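Local coordinates for RagA protein (Porphyromonas gingivalis, PDB 6SLN) that probably imports nutrients across the outer membrane as a TonB-dependent receptor, a beta-barrel with a plug domain, at residues I644-T654 with L665-L675; Y703-V714 with Q725-G736. All coordinates share one frame; numbering follows the deposited sequence.

Contact 1 (I644-T654 with L665-L675); sequences IGNYNHQALVT and LSISTAGNPDL
The hydroxyl OG1 of T669 works in both directions: it donates to Q650 O at 2.8 Å and takes a weak, bent bond from L652 N. Its C-O bond stands between the backbone N and the carbonyl carbon (chi1 68°), which turns OG1 to the opposite backbone, alongside the L652 side chain that points the same way. A few atoms along, L652 O is an acceptor for two consecutive amides. S668 N approaches L652 O from above the carbonyl plane at 2.7 Å, and T669 N adds a longer, weak bond to the same oxygen. Beyond this point the two segments become a short antiparallel beta hairpin, strands 652-655 and 665-667, where T654 and S666 exchange a pair of backbone bonds, 2.9 Å for T654 N to S666 O, and the CB atoms of both residues lie on one face. V653 and I667 form the non-hydrogen-bonded pair next to them. At the other end H649 O receives N672 N at 3.1 Å, almost straight. A type I turn from N672 to L675 then brings the chain back, so that L675 CD2 meets I644 CD1 tip to tip at 3.9 Å and also lies 3.7 Å from N648 CB. L652, V653 and T654 also pair antiparallel with a strand from the chain of another protein, whose backbone bonds T654 OG1.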
loop_
_atom_site.group_PDB
_atom_site.type_symbol
_atom_site.label_atom_id
_atom_site.label_comp_id
_atom_site.label_asym_id
_atom_site.label_seq_id
_atom_site.Cartn_x
_atom_site.Cartn_y
_atom_site.Cartn_z
ATOM N N ILE A 644 -2.088 27.990 -3.463
ATOM C CA ILE A 644 -1.746 27.336 -4.711
ATOM C C ILE A 644 -1.100 25.993 -4.385
ATOM O O ILE A 644 -1.010 25.595 -3.225
ATOM C CB ILE A 644 -0.810 28.195 -5.569
ATOM C CG1 ILE A 644 0.497 28.405 -4.797
ATOM C CG2 ILE A 644 -1.489 29.517 -5.902
ATOM C CD1 ILE A 644 1.571 29.127 -5.596
ATOM N N GLY A 645 -0.645 25.303 -5.426
ATOM C CA GLY A 645 0.089 24.068 -5.239
ATOM C C GLY A 645 1.297 24.250 -4.335
ATOM O O GLY A 645 1.680 25.355 -3.951
ATOM N N ASN A 646 1.910 23.118 -3.988
ATOM C CA ASN A 646 2.983 23.098 -3.004
ATOM C C ASN A 646 4.371 23.322 -3.595
ATOM O O ASN A 646 5.292 23.687 -2.855
ATOM C CB ASN A 646 2.976 21.761 -2.250
ATOM C CG ASN A 646 1.713 21.554 -1.453
ATOM O OD1 ASN A 646 1.278 22.457 -0.731
ATOM N ND2 ASN A 646 1.120 20.347 -1.560
ATOM N N TYR A 647 4.546 23.108 -4.894
ATOM C CA TYR A 647 5.862 23.038 -5.513
ATOM C C TYR A 647 5.819 23.691 -6.894
ATOM O O TYR A 647 6.174 23.091 -7.902
ATOM C CB TYR A 647 6.335 21.591 -5.661
ATOM C CG TYR A 647 6.177 20.721 -4.438
ATOM C CD1 TYR A 647 7.019 20.881 -3.329
ATOM C CD2 TYR A 647 5.196 19.723 -4.391
ATOM C CE1 TYR A 647 6.885 20.085 -2.207
ATOM C CE2 TYR A 647 5.056 18.905 -3.263
ATOM C CZ TYR A 647 5.907 19.088 -2.171
ATOM O OH TYR A 647 5.772 18.298 -1.036
ATOM N N ASN A 648 5.373 24.937 -6.962
ATOM C CA ASN A 648 5.100 25.563 -8.248
ATOM C C ASN A 648 6.199 26.484 -8.739
ATOM O O ASN A 648 6.040 27.079 -9.812
ATOM C CB ASN A 648 3.793 26.356 -8.179
ATOM C CG ASN A 648 2.572 25.469 -8.222
ATOM O OD1 ASN A 648 2.496 24.519 -9.004
ATOM N ND2 ASN A 648 1.614 25.764 -7.364
ATOM N N HIS A 649 7.289 26.653 -7.980
ATOM C CA HIS A 649 8.387 27.504 -8.414
ATOM C C HIS A 649 9.607 26.736 -8.899
ATOM O O HIS A 649 10.379 27.275 -9.697
ATOM C CB HIS A 649 8.816 28.448 -7.284
ATOM C CG HIS A 649 9.104 27.751 -5.992
ATOM N ND1 HIS A 649 10.365 27.315 -5.650
ATOM C CD2 HIS A 649 8.294 27.421 -4.957
ATOM C CE1 HIS A 649 10.320 26.742 -4.460
ATOM N NE2 HIS A 649 9.076 26.798 -4.015
ATOM N N GLN A 650 9.788 25.499 -8.452
ATOM C CA GLN A 650 10.954 24.722 -8.827
ATOM C C GLN A 650 10.895 24.321 -10.301
ATOM O O GLN A 650 9.821 24.051 -10.847
ATOM C CB GLN A 650 11.041 23.489 -7.922
ATOM C CG GLN A 650 11.095 23.836 -6.426
ATOM C CD GLN A 650 9.745 23.720 -5.707
ATOM O OE1 GLN A 650 8.691 24.063 -6.256
ATOM N NE2 GLN A 650 9.781 23.262 -4.466
ATOM N N ALA A 651 12.061 24.292 -10.955
ATOM C CA ALA A 651 12.181 23.773 -12.317
ATOM C C ALA A 651 12.629 22.321 -12.237
ATOM O O ALA A 651 13.738 22.042 -11.778
ATOM C CB ALA A 651 13.164 24.594 -13.142
ATOM N N LEU A 652 11.783 21.401 -12.696
ATOM C CA LEU A 652 11.893 20.018 -12.254
ATOM C C LEU A 652 12.067 19.029 -13.390
ATOM O O LEU A 652 11.652 19.265 -14.523
ATOM C CB LEU A 652 10.683 19.618 -11.447
ATOM C CG LEU A 652 10.680 20.430 -10.169
ATOM C CD1 LEU A 652 9.312 20.316 -9.494
ATOM C CD2 LEU A 652 11.836 19.936 -9.303
ATOM N N VAL A 653 12.682 17.899 -13.046
ATOM C CA VAL A 653 12.705 16.719 -13.893
ATOM C C VAL A 653 12.083 15.585 -13.095
ATOM O O VAL A 653 11.978 15.634 -11.866
ATOM C CB VAL A 653 14.121 16.347 -14.379
ATOM C CG1 VAL A 653 14.771 17.549 -15.081
ATOM C CG2 VAL A 653 14.974 15.858 -13.218
ATOM N N THR A 654 11.641 14.563 -13.813
ATOM C CA THR A 654 10.960 13.456 -13.167
ATOM C C THR A 654 11.243 12.188 -13.951
ATOM O O THR A 654 11.791 12.219 -15.058
ATOM C CB THR A 654 9.445 13.719 -13.039
ATOM O OG1 THR A 654 8.913 12.968 -11.941
ATOM C CG2 THR A 654 8.690 13.361 -14.330
ATOM N N LEU A 665 14.737 10.306 -17.796
ATOM C CA LEU A 665 14.355 11.590 -17.221
ATOM C C LEU A 665 13.670 12.471 -18.260
ATOM O O LEU A 665 14.074 12.501 -19.430
ATOM C CB LEU A 665 15.580 12.311 -16.657
ATOM C CG LEU A 665 16.185 11.602 -15.457
ATOM C CD1 LEU A 665 17.497 12.284 -15.073
ATOM C CD2 LEU A 665 15.177 11.654 -14.354
ATOM N N SER A 666 12.634 13.192 -17.827
ATOM C CA SER A 666 11.979 14.189 -18.664
ATOM C C SER A 666 11.742 15.445 -17.851
ATOM O O SER A 666 11.535 15.394 -16.635
ATOM C CB SER A 666 10.643 13.703 -19.229
ATOM O OG SER A 666 10.865 12.669 -20.178
ATOM N N ILE A 667 11.796 16.585 -18.534
ATOM C CA ILE A 667 11.533 17.850 -17.873
ATOM C C ILE A 667 10.084 17.846 -17.438
ATOM O O ILE A 667 9.184 17.640 -18.258
ATOM C CB ILE A 667 11.822 19.014 -18.817
ATOM C CG1 ILE A 667 13.311 19.316 -18.820
ATOM C CG2 ILE A 667 10.991 20.235 -18.418
ATOM C CD1 ILE A 667 13.852 19.686 -20.174
ATOM N N SER A 668 9.833 18.061 -16.155
ATOM C CA SER A 668 8.431 18.056 -15.761
ATOM C C SER A 668 7.849 19.453 -15.611
ATOM O O SER A 668 6.734 19.687 -16.060
ATOM C CB SER A 668 8.227 17.243 -14.473
ATOM O OG SER A 668 8.268 18.032 -13.305
ATOM N N THR A 669 8.540 20.415 -15.022
ATOM C CA THR A 669 7.909 21.719 -14.905
ATOM C C THR A 669 8.776 22.784 -15.536
ATOM O O THR A 669 9.998 22.649 -15.627
ATOM C CB THR A 669 7.613 22.107 -13.457
ATOM O OG1 THR A 669 8.848 22.318 -12.753
ATOM C CG2 THR A 669 6.779 20.999 -12.789
ATOM N N ALA A 670 8.107 23.850 -15.968
ATOM C CA ALA A 670 8.804 25.013 -16.495
ATOM C C ALA A 670 9.521 25.774 -15.380
ATOM O O ALA A 670 10.717 26.108 -15.503
ATOM C CB ALA A 670 7.806 25.914 -17.225
ATOM N N GLY A 671 8.808 26.053 -14.286
ATOM C CA GLY A 671 9.369 26.764 -13.153
ATOM C C GLY A 671 9.167 28.272 -13.224
ATOM O O GLY A 671 8.821 28.841 -14.260
ATOM N N ASN A 672 9.368 28.920 -12.070
ATOM C CA ASN A 672 9.276 30.368 -11.902
ATOM C C ASN A 672 9.961 30.802 -10.603
ATOM O O ASN A 672 9.323 30.853 -9.539
ATOM C CB ASN A 672 7.820 30.828 -11.917
ATOM C CG ASN A 672 7.685 32.310 -11.686
ATOM O OD1 ASN A 672 6.806 32.759 -10.951
ATOM N ND2 ASN A 672 8.570 33.086 -12.307
ATOM N N PRO A 673 11.257 31.131 -10.655
ATOM C CA PRO A 673 11.995 31.411 -9.412
ATOM C C PRO A 673 11.433 32.558 -8.597
ATOM O O PRO A 673 11.611 32.566 -7.372
ATOM C CB PRO A 673 13.409 31.725 -9.906
ATOM C CG PRO A 673 13.506 31.079 -11.243
ATOM C CD PRO A 673 12.128 31.195 -11.838
ATOM N N ASP A 674 10.728 33.505 -9.212
ATOM C CA ASP A 674 10.245 34.661 -8.478
ATOM C C ASP A 674 8.796 34.529 -8.007
ATOM O O ASP A 674 8.220 35.518 -7.539
ATOM C CB ASP A 674 10.439 35.918 -9.322
ATOM C CG ASP A 674 11.911 36.297 -9.450
ATOM O OD1 ASP A 674 12.574 36.527 -8.411
ATOM O OD2 ASP A 674 12.408 36.337 -10.592
ATOM N N LEU A 675 8.207 33.333 -8.086
ATOM C CA LEU A 675 6.906 33.096 -7.477
ATOM C C LEU A 675 6.875 33.623 -6.051
ATOM O O LEU A 675 7.740 33.292 -5.244
ATOM C CB LEU A 675 6.594 31.605 -7.475
ATOM C CG LEU A 675 5.098 31.272 -7.409
ATOM C CD1 LEU A 675 4.322 31.968 -8.539
ATOM C CD2 LEU A 675 4.904 29.789 -7.488
#

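Contact 2 (Y703-V714 with Q725-G736); sequences YVRTTNDMLIDV and QYQNVGSMKNTG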
loop_
_atom_site.group_PDB
_atom_site.type_symbol
_atom_site.label_atom_id
_atom_site.label_comp_id
_atom_site.label_asym_id
_atom_site.label_seq_id
_atom_site.Cartn_x
_atom_site.Cartn_y
_atom_site.Cartn_z
ATOM N N TYR A 703 -17.284 48.326 0.196
ATOM C CA TYR A 703 -15.890 47.929 0.145
ATOM C C TYR A 703 -15.352 48.062 -1.268
ATOM O O TYR A 703 -16.102 48.082 -2.248
ATOM C CB TYR A 703 -15.707 46.486 0.597
ATOM C CG TYR A 703 -16.384 45.509 -0.323
ATOM C CD1 TYR A 703 -15.711 44.965 -1.407
ATOM C CD2 TYR A 703 -17.703 45.141 -0.118
ATOM C CE1 TYR A 703 -16.331 44.080 -2.255
ATOM C CE2 TYR A 703 -18.330 44.250 -0.956
ATOM C CZ TYR A 703 -17.642 43.720 -2.020
ATOM O OH TYR A 703 -18.272 42.830 -2.856
ATOM N N VAL A 704 -14.025 48.119 -1.358
ATOM C CA VAL A 704 -13.313 47.992 -2.624
ATOM C C VAL A 704 -12.053 47.188 -2.354
ATOM O O VAL A 704 -11.250 47.545 -1.482
ATOM C CB VAL A 704 -12.963 49.340 -3.281
ATOM C CG1 VAL A 704 -12.215 50.235 -2.320
ATOM C CG2 VAL A 704 -12.137 49.093 -4.532
ATOM N N ARG A 705 -11.889 46.104 -3.096
ATOM C CA ARG A 705 -10.886 45.087 -2.836
ATOM C C ARG A 705 -10.043 44.929 -4.092
ATOM O O ARG A 705 -10.578 44.791 -5.196
ATOM C CB ARG A 705 -11.574 43.770 -2.411
ATOM C CG ARG A 705 -10.919 42.502 -2.874
ATOM C CD ARG A 705 -11.702 41.290 -2.405
ATOM N NE ARG A 705 -10.857 40.099 -2.443
ATOM C CZ ARG A 705 -11.326 38.863 -2.492
ATOM N NH1 ARG A 705 -12.634 38.661 -2.496
ATOM N NH2 ARG A 705 -10.489 37.833 -2.528
ATOM N N THR A 706 -8.733 44.984 -3.928
ATOM C CA THR A 706 -7.819 44.989 -5.056
ATOM C C THR A 706 -6.813 43.867 -4.901
ATOM O O THR A 706 -6.251 43.677 -3.818
ATOM C CB THR A 706 -7.083 46.314 -5.148
ATOM O OG1 THR A 706 -7.958 47.369 -4.722
ATOM C CG2 THR A 706 -6.633 46.556 -6.575
ATOM N N THR A 707 -6.579 43.136 -5.984
ATOM C CA THR A 707 -5.582 42.076 -5.999
ATOM C C THR A 707 -4.446 42.434 -6.949
ATOM O O THR A 707 -4.686 42.781 -8.109
ATOM C CB THR A 707 -6.203 40.732 -6.384
ATOM O OG1 THR A 707 -7.384 40.494 -5.599
ATOM C CG2 THR A 707 -5.194 39.622 -6.161
ATOM N N ASN A 708 -3.215 42.351 -6.443
ATOM C CA ASN A 708 -1.994 42.646 -7.185
ATOM C C ASN A 708 -0.986 41.532 -6.955
ATOM O O ASN A 708 -1.118 40.743 -6.017
ATOM C CB ASN A 708 -1.385 43.993 -6.768
ATOM C CG ASN A 708 -1.784 45.118 -7.691
ATOM O OD1 ASN A 708 -2.833 45.734 -7.515
ATOM N ND2 ASN A 708 -0.964 45.367 -8.709
ATOM N N ASP A 709 0.055 41.505 -7.796
ATOM C CA ASP A 709 0.958 40.353 -7.889
ATOM C C ASP A 709 0.148 39.072 -8.091
ATOM O O ASP A 709 0.438 38.016 -7.518
ATOM C CB ASP A 709 1.867 40.250 -6.661
ATOM C CG ASP A 709 2.907 41.352 -6.610
ATOM O OD1 ASP A 709 2.726 42.337 -7.334
ATOM O OD2 ASP A 709 3.904 41.241 -5.860
ATOM N N MET A 710 -0.882 39.180 -8.933
ATOM C CA MET A 710 -1.934 38.177 -9.009
ATOM C C MET A 710 -1.379 36.801 -9.369
ATOM O O MET A 710 -0.661 36.642 -10.362
ATOM C CB MET A 710 -2.981 38.626 -10.029
ATOM C CG MET A 710 -3.975 37.555 -10.439
ATOM S SD MET A 710 -5.568 38.257 -10.891
ATOM C CE MET A 710 -6.144 38.596 -9.245
ATOM N N LEU A 711 -1.712 35.802 -8.553
ATOM C CA LEU A 711 -1.266 34.436 -8.820
ATOM C C LEU A 711 -2.138 33.868 -9.919
ATOM O O LEU A 711 -3.250 33.406 -9.671
ATOM C CB LEU A 711 -1.321 33.582 -7.559
ATOM C CG LEU A 711 -0.036 33.780 -6.769
ATOM C CD1 LEU A 711 -0.143 33.316 -5.322
ATOM C CD2 LEU A 711 1.097 33.073 -7.519
ATOM N N ILE A 712 -1.661 33.936 -11.149
ATOM C CA ILE A 712 -2.373 33.346 -12.269
ATOM C C ILE A 712 -1.658 32.062 -12.643
ATOM O O ILE A 712 -0.427 32.040 -12.788
ATOM C CB ILE A 712 -2.457 34.305 -13.469
ATOM C CG1 ILE A 712 -3.269 35.563 -13.115
ATOM C CG2 ILE A 712 -3.037 33.572 -14.685
ATOM C CD1 ILE A 712 -3.787 36.366 -14.343
ATOM N N ASP A 713 -2.422 30.980 -12.737
ATOM C CA ASP A 713 -1.929 29.734 -13.310
ATOM C C ASP A 713 -1.901 29.986 -14.817
ATOM O O ASP A 713 -2.841 29.675 -15.560
ATOM C CB ASP A 713 -2.825 28.564 -12.907
ATOM C CG ASP A 713 -2.174 27.218 -13.129
ATOM O OD1 ASP A 713 -1.068 27.176 -13.698
ATOM O OD2 ASP A 713 -2.772 26.194 -12.738
ATOM N N VAL A 714 -0.812 30.601 -15.261
ATOM C CA VAL A 714 -0.786 31.196 -16.602
ATOM C C VAL A 714 -0.899 30.091 -17.648
ATOM O O VAL A 714 -0.157 29.094 -17.579
ATOM C CB VAL A 714 0.488 32.022 -16.797
ATOM C CG1 VAL A 714 0.724 32.266 -18.271
ATOM C CG2 VAL A 714 0.393 33.359 -16.034
ATOM N N GLN A 725 1.809 27.377 -15.899
ATOM C CA GLN A 725 2.905 27.684 -14.988
ATOM C C GLN A 725 2.484 28.899 -14.192
ATOM O O GLN A 725 2.158 29.940 -14.776
ATOM C CB GLN A 725 4.209 27.953 -15.722
ATOM C CG GLN A 725 5.315 28.507 -14.809
ATOM C CD GLN A 725 5.715 27.544 -13.706
ATOM O OE1 GLN A 725 6.045 26.385 -13.962
ATOM N NE2 GLN A 725 5.676 28.016 -12.474
ATOM N N TYR A 726 2.465 28.763 -12.871
ATOM C CA TYR A 726 2.075 29.881 -12.031
ATOM C C TYR A 726 3.051 31.049 -12.183
ATOM O O TYR A 726 4.254 30.858 -12.383
ATOM C CB TYR A 726 1.987 29.422 -10.584
ATOM C CG TYR A 726 0.584 29.135 -10.124
ATOM C CD1 TYR A 726 -0.358 30.149 -10.054
ATOM C CD2 TYR A 726 0.204 27.857 -9.745
ATOM C CE1 TYR A 726 -1.644 29.900 -9.621
ATOM C CE2 TYR A 726 -1.085 27.595 -9.304
ATOM C CZ TYR A 726 -2.000 28.619 -9.250
ATOM O OH TYR A 726 -3.273 28.366 -8.817
ATOM N N GLN A 727 2.507 32.267 -12.114
ATOM C CA GLN A 727 3.262 33.507 -12.227
ATOM C C GLN A 727 2.521 34.603 -11.463
ATOM O O GLN A 727 1.292 34.588 -11.368
ATOM C CB GLN A 727 3.454 33.926 -13.697
ATOM C CG GLN A 727 4.636 33.255 -14.407
ATOM C CD GLN A 727 4.456 33.166 -15.914
ATOM O OE1 GLN A 727 3.452 33.609 -16.444
ATOM N NE2 GLN A 727 5.425 32.589 -16.605
ATOM N N ASN A 728 3.275 35.553 -10.914
ATOM C CA ASN A 728 2.686 36.754 -10.325
ATOM C C ASN A 728 2.459 37.738 -11.462
ATOM O O ASN A 728 3.396 38.365 -11.963
ATOM C CB ASN A 728 3.590 37.325 -9.244
ATOM C CG ASN A 728 3.819 36.350 -8.124
ATOM O OD1 ASN A 728 4.806 35.611 -8.131
ATOM N ND2 ASN A 728 2.895 36.317 -7.162
ATOM N N VAL A 729 1.209 37.869 -11.881
ATOM C CA VAL A 729 0.933 38.436 -13.188
ATOM C C VAL A 729 -0.499 38.971 -13.246
ATOM O O VAL A 729 -1.444 38.328 -12.773
ATOM C CB VAL A 729 1.207 37.373 -14.270
ATOM C CG1 VAL A 729 0.354 37.622 -15.470
ATOM C CG2 VAL A 729 2.683 37.391 -14.661
ATOM N N GLY A 730 -0.670 40.175 -13.792
ATOM C CA GLY A 730 -1.985 40.738 -13.924
ATOM C C GLY A 730 -2.550 41.253 -12.615
ATOM O O GLY A 730 -1.881 41.301 -11.583
ATOM N N SER A 731 -3.814 41.673 -12.678
ATOM C CA SER A 731 -4.489 42.173 -11.484
ATOM C C SER A 731 -5.986 42.292 -11.743
ATOM O O SER A 731 -6.428 42.457 -12.883
ATOM C CB SER A 731 -3.919 43.526 -11.036
ATOM O OG SER A 731 -3.952 44.446 -12.101
ATOM N N MET A 732 -6.746 42.198 -10.662
ATOM C CA MET A 732 -8.194 42.304 -10.637
ATOM C C MET A 732 -8.593 43.376 -9.642
ATOM O O MET A 732 -7.756 44.102 -9.103
ATOM C CB MET A 732 -8.872 40.998 -10.221
ATOM C CG MET A 732 -8.750 39.840 -11.155
ATOM S SD MET A 732 -9.352 38.407 -10.253
ATOM C CE MET A 732 -11.110 38.810 -10.225
ATOM N N LYS A 733 -9.889 43.411 -9.352
ATOM C CA LYS A 733 -10.518 44.418 -8.515
ATOM C C LYS A 733 -11.951 43.962 -8.267
ATOM O O LYS A 733 -12.591 43.398 -9.162
ATOM C CB LYS A 733 -10.478 45.794 -9.195
ATOM C CG LYS A 733 -10.770 46.991 -8.300
ATOM C CD LYS A 733 -11.200 48.206 -9.153
ATOM C CE LYS A 733 -10.438 49.455 -8.762
ATOM N NZ LYS A 733 -11.293 50.678 -8.677
ATOM N N ASN A 734 -12.434 44.186 -7.050
ATOM C CA ASN A 734 -13.768 43.764 -6.656
ATOM C C ASN A 734 -14.404 44.890 -5.864
ATOM O O ASN A 734 -13.873 45.292 -4.825
ATOM C CB ASN A 734 -13.715 42.475 -5.835
ATOM C CG ASN A 734 -13.870 41.250 -6.697
ATOM O OD1 ASN A 734 -14.955 40.962 -7.195
ATOM N ND2 ASN A 734 -12.793 40.523 -6.887
ATOM N N THR A 735 -15.524 45.409 -6.360
ATOM C CA THR A 735 -16.183 46.546 -5.737
ATOM C C THR A 735 -17.647 46.198 -5.542
ATOM O O THR A 735 -18.291 45.693 -6.467
ATOM C CB THR A 735 -16.004 47.795 -6.590
ATOM O OG1 THR A 735 -14.599 48.015 -6.766
ATOM C CG2 THR A 735 -16.654 49.033 -5.932
ATOM N N GLY A 736 -18.154 46.435 -4.336
ATOM C CA GLY A 736 -19.471 45.931 -4.005
ATOM C C GLY A 736 -20.007 46.525 -2.721
ATOM O O GLY A 736 -19.360 47.353 -2.071
#
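With CG of Y703 set between the backbone N and the carbonyl carbon (chi1 64°), the ring folds over G736, with G736 O above one face and no side chain in the way. In D713, CG is anti to the backbone N (chi1 -164°), and this lays the side chain over Y726: CB makes a CH-pi contact 3.9 Å from the ring centroid, and the carboxylate plane is stacked 13° from that of the ring. S724 OG holds the D713 OD1 end. Between these points runs an antiparallel hairpin of the TonB-dependent receptor barrel, its pairing interrupted midway. On one side R705 and N734 exchange two backbone bonds, N734 N lying 2.7 Å from R705 O; on the other, I712 and Q727 do the same. At the interruption N728 ND2 reaches D709 O at 3.0 Å in a nearly straight bond that lies in its amide plane, while also serving S676 O, and V729 N binds M710 O at 2.7 Å. M710 and M732, each bent at its last torsion, bring CE of the first against SD of the second. Strand 678-691 flanks the 703-708 side through backbone bonds such as V704 with F683, strand 752-764 pairs antiparallel with strand 732-746 on its other side, and G150 and T149 of the plug domain accept bonds from T707 OG1 and N734 ND2.

How the contacts relate
Going from the N terminus, the chain leaves barrel strand 627-641 and enters contact 1, which closes the loop between residues 654 and 665. It then runs through strands 678-691 and 696-715 into contact 2, which closes the loop between residues 714 and 725 before strand 732-746 carries on. The two closures follow in series, neither nested nor crossed, with centres about 21 Å apart. They are nonetheless joined: the Q725 amide probably bonds G671 N through OE1 and N648 O through NE2, touching both segments of contact 1, and I644 and L675 pack on L711. The small hairpin is thereby fastened to the end of the barrel hairpin.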